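Local coordinates for protein pectate lyase (Paenibacillus sp. 0602, PDB 5GT5) that cleaves polygalacturonate, and probably also methylated pectins in an endo fashion, by elimination, probably with calcium as cofactor, as a secreted lyase of polysaccharide lyase family 1, at residues E24-T27 with A28-K31; V177-K180 with K181-G185; W203-R206 with Q207-M211. The protein carries 1 engineered substitution. All blocks are in the same frame, centred on the assembly; numbering follows the deposited sequence.

In the fold
Three local contacts, met in series along the chain, sample different parts of the parallel beta-helix of this pectate lyase. Interaction 1 (24-31) leads from a loop into strand 30-33, at the surface. Interaction 2 (177-185) is the turn by which strand 177-180 passes into strand 184-194; its centre is about 29 Å from that of interaction 1, and strands 30-33 and 184-194 both belong to the parallel strands that build the beta-helix. Interaction 3 (203-211) is the helix following strand 184-194, yet its centre lies about 33 Å from that of interaction 2, across the chain's centre, and about 42 Å from that of interaction 1. Only interaction 2 includes a probable calcium ligand, Asp178.

Interaction 1 of 3, residues E24-T27 with A28-K31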
loop_
_atom_site.group_PDB
_atom_site.type_symbol
_atom_site.label_atom_id
_atom_site.label_comp_id
_atom_site.label_asym_id
_atom_site.label_seq_id
_atom_site.Cartn_x
_atom_site.Cartn_y
_atom_site.Cartn_z
ATOM N N GLU A 24 2.885 21.006 16.674
ATOM C CA GLU A 24 2.049 20.760 17.844
ATOM C C GLU A 24 1.010 21.859 18.044
ATOM O O GLU A 24 0.057 21.667 18.793
ATOM C CB GLU A 24 2.906 20.585 19.108
ATOM C CG GLU A 24 3.709 21.832 19.539
ATOM C CD GLU A 24 4.519 21.557 20.807
ATOM O OE1 GLU A 24 3.976 20.873 21.693
ATOM O OE2 GLU A 24 5.687 22.000 20.926
ATOM N N SER A 25 1.175 22.984 17.347
ATOM C CA SER A 25 0.220 24.094 17.398
ATOM C C SER A 25 -0.938 23.920 16.405
ATOM O O SER A 25 -1.896 24.698 16.407
ATOM C CB SER A 25 0.928 25.441 17.164
ATOM O OG SER A 25 1.352 25.584 15.819
ATOM N N ASN A 26 -0.830 22.915 15.536
ATOM C CA ASN A 26 -1.855 22.643 14.536
ATOM C C ASN A 26 -2.918 21.742 15.185
ATOM O O ASN A 26 -2.987 20.540 14.910
ATOM C CB ASN A 26 -1.212 21.969 13.308
ATOM C CG ASN A 26 -2.137 21.902 12.104
ATOM O OD1 ASN A 26 -3.349 22.078 12.222
ATOM N ND2 ASN A 26 -1.565 21.591 10.935
ATOM N N THR A 27 -3.740 22.339 16.048
ATOM C CA THR A 27 -4.618 21.620 16.966
ATOM C C THR A 27 -5.734 20.801 16.303
ATOM O O THR A 27 -6.289 19.881 16.913
ATOM C CB THR A 27 -5.255 22.578 17.999
ATOM O OG1 THR A 27 -5.958 23.621 17.311
ATOM C CG2 THR A 27 -4.180 23.200 18.877
ATOM N N ALA A 28 -6.090 21.127 15.070
ATOM C CA ALA A 28 -7.133 20.348 14.422
ATOM C C ALA A 28 -6.660 18.925 14.130
ATOM O O ALA A 28 -7.459 17.989 14.115
ATOM C CB ALA A 28 -7.597 21.006 13.138
ATOM N N VAL A 29 -5.372 18.785 13.835
ATOM C CA VAL A 29 -4.869 17.478 13.402
ATOM C C VAL A 29 -3.773 16.913 14.302
ATOM O O VAL A 29 -3.349 15.778 14.091
ATOM C CB VAL A 29 -4.391 17.511 11.907
ATOM C CG1 VAL A 29 -5.584 17.653 10.946
ATOM C CG2 VAL A 29 -3.378 18.616 11.666
ATOM N N TYR A 30 -3.306 17.674 15.282
ATOM C CA TYR A 30 -2.314 17.213 16.260
ATOM C C TYR A 30 -2.998 17.227 17.609
ATOM O O TYR A 30 -3.338 18.330 18.114
ATOM C CB TYR A 30 -1.120 18.171 16.261
ATOM C CG TYR A 30 0.105 17.742 17.043
ATOM C CD1 TYR A 30 0.056 17.537 18.426
ATOM C CD2 TYR A 30 1.330 17.627 16.402
ATOM C CE1 TYR A 30 1.195 17.167 19.124
ATOM C CE2 TYR A 30 2.494 17.253 17.111
ATOM C CZ TYR A 30 2.407 17.051 18.471
ATOM O OH TYR A 30 3.535 16.688 19.161
ATOM N N LYS A 31 -3.238 16.052 18.187
ATOM C CA LYS A 31 -3.957 15.939 19.442
ATOM C C LYS A 31 -3.060 15.486 20.572
ATOM O O LYS A 31 -2.434 14.420 20.487
ATOM C CB LYS A 31 -5.140 14.979 19.331
ATOM C CG LYS A 31 -6.160 15.349 18.270
ATOM C CD LYS A 31 -6.782 16.728 18.523
ATOM C CE LYS A 31 -7.889 16.941 17.520
ATOM N NZ LYS A 31 -8.461 18.312 17.710
HETATM O O HOH W 1 -1.861 20.193 19.607
HETATM O O HOH W 2 -5.701 23.437 13.374
#
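Lys31 reaches back to the backbone of Thr27, and its side chain can be traced atom by atom. CB and CG lead off, and a bend at chi2 (-60°) turns the remaining chain toward the loop. CD and CE then pass Thr27 O at 3.6 and 3.4 Å, and NZ donates a 2.8 Å hydrogen bond to Thr27 O, tilted 16° from its carbonyl plane. One residue earlier, Asn26 O takes two backbone donors: Tyr30 N at 2.9 Å, in the carbonyl plane, and Val29 N at 3.2 Å, well above that plane. Val29 CG2 lies against the Asn26 amide, 3.5 Å from OD1, while a water joins OD1 to Ala28 N. On the Tyr30 ring sits Glu24 CA, 3.5 Å from the centroid and 8° off the normal, a CH-pi contact over the face. A second water donates to both Glu24 O and Tyr30 O. The ring's OH is bonded to Glu53, and the Glu24 carboxylate turns away to Lys32 and Lys438. The chemistry implies a loop closed mainly through main-chain carbonyls, with the Lys31 ammonium donating to a peptide oxygen, Thr27 O, rather than to a carboxylate in this loop that leads into strand 30-33.

Interaction 2 of 3, residues V177-K180 with K181-G185; sequences VDSK and KGTSG
Thr183 grips the carbonyl oxygen of Lys180 twice, with its side chain and with its own amide. The OG1 hydroxyl donates to Lys180 O over 2.8 Å, lying in the carbonyl plane with a C=O...donor angle of 157°. Thr183 N donates to the same Lys180 O at 3.2 Å, but from 56° above that plane, so the two donors approach it from different directions. The amide bond closes a type I' beta turn from Lys180 to Thr183, and positive phi at Lys181 and Gly182, its two central positions, fits that class. Thr183 holds OG1 anti to its carbonyl carbon (chi1 -67°), which points the hydroxyl at Lys180 O and lays CG2 against Ser179, 3.4 Å from its OG. That serine hydroxyl is itself satisfied by a water, 2.7 Å from Ser179 OG, which accepts a hydrogen bond from it and donates in turn to Thr183 O at 2.8 Å. Thr183 OG1 is also hydrogen-bonded to the amide of Ser159, so this buried hydroxyl serves two parts of the fold. Asp178, probably a calcium ligand together with Asp152 and Asp174, receives a bond from Leu248 N at OD1. Backbone bonds of Asp178 to Ile154 and Leu156, and of Lys180 to Leu156, join strand 177-180 to strand 154-157, and Ser179 bonds to Leu248 and Gly250. On the far side of the turn the chain enters strand 184-194, the neighbour of strands 160-165 and 262-271 in the beta-helix, and Ser179 packs on its Val186.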
loop_
_atom_site.group_PDB
_atom_site.type_symbol
_atom_site.label_atom_id
_atom_site.label_comp_id
_atom_site.label_asym_id
_atom_site.label_seq_id
_atom_site.Cartn_x
_atom_site.Cartn_y
_atom_site.Cartn_z
ATOM N N VAL A 177 3.105 -8.323 19.017
ATOM C CA VAL A 177 2.628 -7.618 17.826
ATOM C C VAL A 177 2.354 -8.688 16.783
ATOM O O VAL A 177 3.268 -9.421 16.374
ATOM C CB VAL A 177 3.625 -6.581 17.245
ATOM C CG1 VAL A 177 3.005 -5.893 16.028
ATOM C CG2 VAL A 177 4.025 -5.533 18.309
ATOM N N ASP A 178 1.089 -8.813 16.378
ATOM C CA ASP A 178 0.627 -9.803 15.410
ATOM C C ASP A 178 0.188 -9.094 14.164
ATOM O O ASP A 178 -0.307 -7.946 14.208
ATOM C CB ASP A 178 -0.535 -10.583 15.969
ATOM C CG ASP A 178 -0.146 -11.469 17.149
ATOM O OD1 ASP A 178 1.048 -11.761 17.345
ATOM O OD2 ASP A 178 -1.069 -11.891 17.897
ATOM N N SER A 179 0.358 -9.760 13.034
ATOM C CA SER A 179 0.020 -9.158 11.751
ATOM C C SER A 179 -0.808 -10.159 10.980
ATOM O O SER A 179 -0.352 -11.296 10.773
ATOM C CB SER A 179 1.296 -8.767 11.022
ATOM O OG SER A 179 0.975 -8.007 9.869
ATOM N N LYS A 180 -2.001 -9.771 10.542
ATOM C CA LYS A 180 -3.003 -10.700 10.065
ATOM C C LYS A 180 -3.750 -10.169 8.835
ATOM O O LYS A 180 -3.691 -8.963 8.493
ATOM C CB LYS A 180 -4.046 -10.938 11.182
ATOM C CG LYS A 180 -3.527 -11.499 12.497
ATOM C CD LYS A 180 -4.722 -11.674 13.435
ATOM C CE LYS A 180 -4.309 -12.238 14.783
ATOM N NZ LYS A 180 -5.519 -12.410 15.656
ATOM N N LYS A 181 -4.493 -11.071 8.208
ATOM C CA LYS A 181 -5.417 -10.713 7.142
ATOM C C LYS A 181 -4.727 -9.893 6.053
ATOM O O LYS A 181 -5.205 -8.830 5.640
ATOM C CB LYS A 181 -6.645 -10.030 7.721
ATOM C CG LYS A 181 -7.406 -10.965 8.672
ATOM C CD LYS A 181 -8.659 -10.314 9.219
ATOM C CE LYS A 181 -9.776 -10.266 8.183
ATOM N NZ LYS A 181 -10.999 -9.566 8.701
ATOM N N GLY A 182 -3.590 -10.414 5.592
ATOM C CA GLY A 182 -2.927 -9.856 4.432
ATOM C C GLY A 182 -2.202 -8.548 4.673
ATOM O O GLY A 182 -1.810 -7.892 3.715
ATOM N N THR A 183 -2.032 -8.154 5.927
ATOM C CA THR A 183 -1.302 -6.923 6.213
ATOM C C THR A 183 0.122 -6.968 5.643
ATOM O O THR A 183 0.867 -7.922 5.844
ATOM C CB THR A 183 -1.222 -6.660 7.725
ATOM O OG1 THR A 183 -2.547 -6.390 8.211
ATOM C CG2 THR A 183 -0.321 -5.466 8.042
ATOM N N SER A 184 0.487 -5.942 4.898
ATOM C CA SER A 184 1.814 -5.818 4.271
ATOM C C SER A 184 2.496 -4.508 4.656
ATOM O O SER A 184 1.869 -3.571 5.183
ATOM C CB SER A 184 1.718 -5.910 2.747
ATOM O OG SER A 184 0.902 -4.869 2.244
ATOM N N GLY A 185 3.794 -4.437 4.424
ATOM C CA GLY A 185 4.536 -3.203 4.618
ATOM C C GLY A 185 4.802 -2.875 6.079
ATOM O O GLY A 185 4.698 -1.713 6.483
HETATM O O HOH W 3 2.759 -8.326 7.865
#

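Interaction 3 of 3, residues W203-R206 with Q207-M211; sequences WVTR and QINEM
Asn209 N and Ile208 N make the two shortest of the four i to i+4 backbone hydrogen bonds here, to Thr205 O at 2.8 Å and to Val204 O at 2.9 Å. Both have N-H...acceptor angles of 163° and lie nearly in line with their carbonyls. The flanking two are longer: Gln207 N to Trp203 O, 3.2 Å, and Glu210 N to Arg206 O, 3.3 Å, each donor tilted by about 30° from the carbonyl plane. Gln207 OE1 accepts from Trp138 N, and its NE2 donates to Thr82 O. Thr205 and Asn209 run side by side: Thr205 CG2 stands opposite its backbone N, which turns the methyl toward Asn209, 3.7 Å from ND2, while Asn209 CG is 3.3 Å from Thr205 O. An alanine in place of Asn209 is likely to lose the amide's packing against Thr205 CG2 and its carbonyl oxygen, though the backbone bond to Thr205 O would remain. Val204 CG1 meets Ile208 CD1 at 3.9 Å, also alongside. The Arg206 guanidinium has Trp203 CE3 over one face, offset toward its rim, while its NE bonds to Asn201 O. Outward, Val204, Thr205 and Ile208 pack on helix 233-241, and Ile208 and Met211 on Tyr221 of helix 219-225. Trp203 and Gln207 turn to the segment around helix 84-89, where Trp203 stacks with His83, so helix 203-212 lies between these neighbours.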
loop_
_atom_site.group_PDB
_atom_site.type_symbol
_atom_site.label_atom_id
_atom_site.label_comp_id
_atom_site.label_asym_id
_atom_site.label_seq_id
_atom_site.Cartn_x
_atom_site.Cartn_y
_atom_site.Cartn_z
ATOM N N TRP A 203 4.777 -7.706 38.176
ATOM C CA TRP A 203 3.426 -8.021 37.721
ATOM C C TRP A 203 3.060 -9.495 37.871
ATOM O O TRP A 203 1.950 -9.855 38.312
ATOM C CB TRP A 203 3.287 -7.595 36.256
ATOM C CG TRP A 203 1.886 -7.716 35.700
ATOM C CD1 TRP A 203 1.440 -8.636 34.786
ATOM C CD2 TRP A 203 0.759 -6.883 36.013
ATOM N NE1 TRP A 203 0.110 -8.424 34.514
ATOM C CE2 TRP A 203 -0.340 -7.370 35.270
ATOM C CE3 TRP A 203 0.569 -5.804 36.883
ATOM C CZ2 TRP A 203 -1.611 -6.787 35.331
ATOM C CZ3 TRP A 203 -0.692 -5.225 36.950
ATOM C CH2 TRP A 203 -1.767 -5.712 36.175
ATOM N N VAL A 204 4.004 -10.352 37.486
ATOM C CA VAL A 204 3.812 -11.784 37.633
ATOM C C VAL A 204 3.795 -12.196 39.120
ATOM O O VAL A 204 2.971 -13.008 39.524
ATOM C CB VAL A 204 4.859 -12.579 36.853
ATOM C CG1 VAL A 204 4.783 -14.069 37.217
ATOM C CG2 VAL A 204 4.645 -12.400 35.365
ATOM N N THR A 205 4.659 -11.609 39.934
ATOM C CA THR A 205 4.658 -11.956 41.356
ATOM C C THR A 205 3.339 -11.574 42.036
ATOM O O THR A 205 2.812 -12.342 42.850
ATOM C CB THR A 205 5.828 -11.280 42.049
ATOM O OG1 THR A 205 7.041 -11.791 41.488
ATOM C CG2 THR A 205 5.804 -11.555 43.580
ATOM N N ARG A 206 2.790 -10.413 41.672
ATOM C CA ARG A 206 1.486 -10.031 42.194
ATOM C C ARG A 206 0.403 -11.027 41.816
ATOM O O ARG A 206 -0.434 -11.388 42.637
ATOM C CB ARG A 206 1.086 -8.630 41.761
ATOM C CG ARG A 206 1.685 -7.559 42.657
ATOM C CD ARG A 206 1.427 -6.154 42.116
ATOM N NE ARG A 206 2.484 -5.814 41.189
ATOM C CZ ARG A 206 2.434 -4.799 40.327
ATOM N NH1 ARG A 206 1.357 -4.013 40.284
ATOM N NH2 ARG A 206 3.463 -4.580 39.504
ATOM N N GLN A 207 0.447 -11.533 40.582
ATOM C CA GLN A 207 -0.522 -12.554 40.201
ATOM C C GLN A 207 -0.341 -13.833 41.035
ATOM O O GLN A 207 -1.312 -14.424 41.512
ATOM C CB GLN A 207 -0.339 -12.881 38.706
ATOM C CG GLN A 207 -1.120 -14.112 38.191
ATOM C CD GLN A 207 -2.594 -13.833 38.135
ATOM O OE1 GLN A 207 -3.113 -13.451 37.087
ATOM N NE2 GLN A 207 -3.285 -13.978 39.276
ATOM N N ILE A 208 0.899 -14.283 41.174
ATOM C CA ILE A 208 1.144 -15.532 41.896
ATOM C C ILE A 208 0.802 -15.384 43.393
ATOM O O ILE A 208 0.204 -16.289 43.981
ATOM C CB ILE A 208 2.563 -16.064 41.674
ATOM C CG1 ILE A 208 2.618 -16.986 40.444
ATOM C CG2 ILE A 208 2.991 -16.971 42.817
ATOM C CD1 ILE A 208 2.239 -16.340 39.129
ATOM N N ASN A 209 1.121 -14.236 43.985
ATOM C CA ASN A 209 0.793 -14.031 45.408
ATOM C C ASN A 209 -0.693 -14.159 45.690
ATOM O O ASN A 209 -1.102 -14.761 46.711
ATOM C CB ASN A 209 1.300 -12.668 45.885
ATOM C CG ASN A 209 2.778 -12.636 46.105
ATOM O OD1 ASN A 209 3.457 -13.670 46.117
ATOM N ND2 ASN A 209 3.308 -11.419 46.282
ATOM N N GLU A 210 -1.518 -13.629 44.795
ATOM C CA GLU A 210 -2.967 -13.739 44.952
ATOM C C GLU A 210 -3.382 -15.206 45.005
ATOM O O GLU A 210 -4.200 -15.610 45.849
ATOM C CB GLU A 210 -3.686 -12.989 43.819
ATOM C CG GLU A 210 -5.225 -13.046 43.841
ATOM C CD GLU A 210 -5.839 -12.299 45.015
ATOM O OE1 GLU A 210 -5.247 -11.281 45.471
ATOM O OE2 GLU A 210 -6.915 -12.740 45.488
ATOM N N MET A 211 -2.817 -16.018 44.122
ATOM C CA MET A 211 -3.214 -17.421 44.065
ATOM C C MET A 211 -2.667 -18.207 45.239
ATOM O O MET A 211 -3.337 -19.119 45.726
ATOM C CB MET A 211 -2.780 -18.033 42.724
ATOM C CG MET A 211 -3.455 -17.316 41.540
ATOM S SD MET A 211 -3.202 -18.140 39.971
ATOM C CE MET A 211 -1.451 -17.929 39.762
#